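Local atomic coordinates of hypothetical protein Atu0636 (Agrobacterium tumefaciens, PDB entry 2OZV), a protein that probably transfers a methyl group from S-adenosylmethionine to an oxygen of a substrate not yet identified, as a predicted O-methyltransferase. Residues A41-M52 and V63-M72. Sequence-based numbering, arbitrary orientation. Where two conformers were deposited one is given.
Sequences ADLGAGAGAAGM and VTLYERSQEM
The side chains of D42 and L65 cross obliquely where strands 38-42 and 61-67 run parallel, the two strands of a right-handed beta-alpha-beta unit in a Rossmann-like methyltransferase domain. D42 N donates to T64 O and Y66 N to D42 O, both at 2.9 Å and nearly straight. L65 packs against the glycine-rich loop and the start of helix 49-57. Its CB leaves the sheet on the same face as that of D42; with chi1 at -54°, CG sits beside the backbone N and the two methyls fork. CD1 lies against G48 CA (3.6 Å) and selenomethionine M52 CE, while CD2 reaches G51 CA and D42 OD2. Glycine suits positions 48 and 51 because, without side chains, their CA atoms lie directly against these methyls; G48 also has a positive phi (78°). D42 OD2, besides touching the leucine methyl, accepts from G51 N (2.9 Å) above the carboxylate plane, tying the strand end to the first turn of helix 49-57.

On the other face Y66 presents a ring edge to A41 CB, a methyl small enough to fit there, and L43 CD2 comes obliquely to the ring; Y66 OH hydrogen-bonds to G110 O. G44, G46 and A49 match a GxGxxA pattern, consistent with a Rossmann-type cofactor loop, and the acidic E67 ending the second strand is consistent with the residue that in such methyltransferases holds the ribose hydroxyls of S-adenosylmethionine. The bend at chi2 (-71°) brings the E67 carboxylate up to the loop at G46. A water accepts from G46 N and lies 3.1 Å from E67 OE1, linking loop and strand end, whereas E67 OE2 stands 2.9 Å from G46 O, two acceptors without a bond.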
# COMPACT_ATOMS: atom_id res chain seq x y z
N ALA B 41 2.34 15.45 -20.25
CA ALA B 41 1.18 14.81 -20.88
C ALA B 41 0.16 14.43 -19.81
O ALA B 41 0.54 13.85 -18.79
CB ALA B 41 1.60 13.56 -21.67
N ASP B 42 -1.11 14.77 -20.06
CA ASP B 42 -2.22 14.36 -19.20
C ASP B 42 -2.99 13.33 -20.00
O ASP B 42 -3.61 13.66 -21.02
CB ASP B 42 -3.07 15.61 -18.86
CG ASP B 42 -4.25 15.34 -17.92
OD1 ASP B 42 -4.58 14.17 -17.67
OD2 ASP B 42 -4.87 16.36 -17.50
N LEU B 43 -2.91 12.06 -19.58
CA LEU B 43 -3.49 10.95 -20.34
C LEU B 43 -4.98 10.85 -20.08
O LEU B 43 -5.71 10.11 -20.73
CB LEU B 43 -2.80 9.62 -20.07
CG LEU B 43 -1.33 9.48 -20.47
CD1 LEU B 43 -0.92 8.02 -20.36
CD2 LEU B 43 -1.05 10.03 -21.87
N GLY B 44 -5.36 11.62 -19.06
CA GLY B 44 -6.67 12.24 -18.94
C GLY B 44 -7.89 11.38 -18.86
O GLY B 44 -8.46 11.00 -19.87
N ALA B 45 -8.28 11.05 -17.64
CA ALA B 45 -9.65 10.67 -17.45
C ALA B 45 -10.23 11.91 -16.81
O ALA B 45 -9.98 12.23 -15.64
CB ALA B 45 -9.77 9.46 -16.55
N GLY B 46 -10.94 12.65 -17.64
CA GLY B 46 -11.46 13.97 -17.29
C GLY B 46 -11.41 14.87 -18.51
O GLY B 46 -11.21 14.41 -19.64
N ALA B 47 -11.60 16.14 -18.26
CA ALA B 47 -11.70 17.12 -19.30
C ALA B 47 -10.52 18.07 -19.16
O ALA B 47 -10.66 19.28 -19.38
CB ALA B 47 -12.95 17.88 -19.14
N GLY B 48 -9.38 17.51 -18.76
CA GLY B 48 -8.14 18.26 -18.54
C GLY B 48 -7.95 19.08 -17.27
O GLY B 48 -7.03 19.88 -17.20
N ALA B 49 -8.81 18.87 -16.26
CA ALA B 49 -8.71 19.63 -15.02
C ALA B 49 -7.32 19.51 -14.37
O ALA B 49 -6.81 20.49 -13.82
CB ALA B 49 -9.79 19.20 -14.03
N ALA B 50 -6.73 18.32 -14.40
CA ALA B 50 -5.40 18.12 -13.74
C ALA B 50 -4.33 18.90 -14.53
O ALA B 50 -3.55 19.70 -13.97
CB ALA B 50 -5.02 16.65 -13.66
N GLY B 51 -4.29 18.67 -15.84
CA GLY B 51 -3.32 19.41 -16.69
C GLY B 51 -3.49 20.91 -16.58
O GLY B 51 -2.50 21.67 -16.57
N MSE B 52 -4.73 21.39 -16.50
CA MSE B 52 -4.97 22.82 -16.33
C MSE B 52 -4.43 23.32 -14.99
O MSE B 52 -3.86 24.41 -14.94
CB MSE B 52 -6.46 23.17 -16.49
CG MSE B 52 -6.92 22.85 -17.89
SE MSE B 52 -8.82 23.31 -18.16
CE MSE B 52 -9.12 22.03 -19.63
N VAL B 63 1.67 21.91 -21.65
CA VAL B 63 0.80 20.75 -21.36
C VAL B 63 0.09 20.21 -22.58
O VAL B 63 -0.45 21.00 -23.37
CB VAL B 63 -0.22 21.07 -20.22
CG1 VAL B 63 -1.19 19.89 -19.96
CG2 VAL B 63 0.55 21.47 -18.95
N THR B 64 0.07 18.88 -22.73
CA THR B 64 -0.70 18.24 -23.78
C THR B 64 -1.76 17.38 -23.12
O THR B 64 -1.42 16.49 -22.33
CB THR B 64 0.18 17.38 -24.71
OG1 THR B 64 1.21 18.20 -25.26
CG2 THR B 64 -0.62 16.80 -25.90
N LEU B 65 -3.02 17.67 -23.44
CA LEU B 65 -4.14 16.88 -22.90
C LEU B 65 -4.57 15.88 -23.96
O LEU B 65 -4.88 16.25 -25.10
CB LEU B 65 -5.34 17.77 -22.50
CG LEU B 65 -5.23 18.98 -21.54
CD1 LEU B 65 -6.57 19.73 -21.42
CD2 LEU B 65 -4.70 18.57 -20.13
N TYR B 66 -4.61 14.59 -23.58
CA TYR B 66 -5.08 13.56 -24.50
C TYR B 66 -6.47 13.07 -24.16
O TYR B 66 -6.74 12.70 -23.01
CB TYR B 66 -4.12 12.35 -24.53
CG TYR B 66 -2.79 12.68 -25.16
CD1 TYR B 66 -2.62 12.64 -26.55
CD2 TYR B 66 -1.68 13.02 -24.36
CE1 TYR B 66 -1.38 12.93 -27.15
CE2 TYR B 66 -0.42 13.31 -24.95
CZ TYR B 66 -0.29 13.25 -26.34
OH TYR B 66 0.92 13.54 -26.94
N GLU B 67 -7.34 13.04 -25.16
CA GLU B 67 -8.71 12.55 -25.02
C GLU B 67 -8.96 11.48 -26.08
O GLU B 67 -8.57 11.66 -27.24
CB GLU B 67 -9.72 13.70 -25.24
CG GLU B 67 -9.56 14.90 -24.30
CD GLU B 67 -9.98 14.60 -22.86
OE1 GLU B 67 -10.35 13.46 -22.55
OE2 GLU B 67 -9.93 15.53 -22.04
N ARG B 68 -9.64 10.39 -25.73
CA ARG B 68 -9.93 9.38 -26.75
C ARG B 68 -10.98 9.88 -27.76
O ARG B 68 -10.82 9.74 -28.99
CB ARG B 68 -10.39 8.06 -26.13
CG ARG B 68 -10.15 6.78 -27.00
CD ARG B 68 -10.12 6.98 -28.52
NE ARG B 68 -10.33 5.70 -29.21
CZ ARG B 68 -10.49 5.54 -30.52
NH1 ARG B 68 -10.68 4.32 -31.02
NH2 ARG B 68 -10.45 6.59 -31.35
N SER B 69 -12.05 10.49 -27.26
CA SER B 69 -13.13 10.84 -28.18
C SER B 69 -13.11 12.28 -28.64
O SER B 69 -12.67 13.18 -27.91
CB SER B 69 -14.50 10.51 -27.58
OG SER B 69 -14.79 11.36 -26.48
N GLN B 70 -13.59 12.48 -29.87
CA GLN B 70 -13.82 13.81 -30.40
C GLN B 70 -14.69 14.67 -29.47
O GLN B 70 -14.37 15.84 -29.24
CB GLN B 70 -14.45 13.74 -31.79
CG GLN B 70 -14.56 15.11 -32.43
CD GLN B 70 -15.13 15.05 -33.82
OE1 GLN B 70 -15.09 14.00 -34.48
NE2 GLN B 70 -15.66 16.18 -34.30
N GLU B 71 -15.76 14.10 -28.92
CA GLU B 71 -16.65 14.87 -28.03
C GLU B 71 -15.89 15.37 -26.82
O GLU B 71 -16.01 16.55 -26.46
CB GLU B 71 -17.86 14.06 -27.56
CG GLU B 71 -18.84 13.77 -28.65
CD GLU B 71 -18.25 12.88 -29.71
OE1 GLU B 71 -17.37 12.04 -29.38
OE2 GLU B 71 -18.66 13.04 -30.87
N MSE B 72 -15.11 14.49 -26.20
CA MSE B 72 -14.35 14.90 -25.03
C MSE B 72 -13.31 15.96 -25.36
O MSE B 72 -13.11 16.87 -24.58
CB MSE B 72 -13.69 13.72 -24.29
CG MSE B 72 -14.69 13.06 -23.39
SE MSE B 72 -14.85 13.87 -21.60
CE MSE B 72 -14.12 15.67 -21.84
O HOH W 1 -7.35 9.65 -22.67
O HOH W 2 -11.38 11.35 -20.50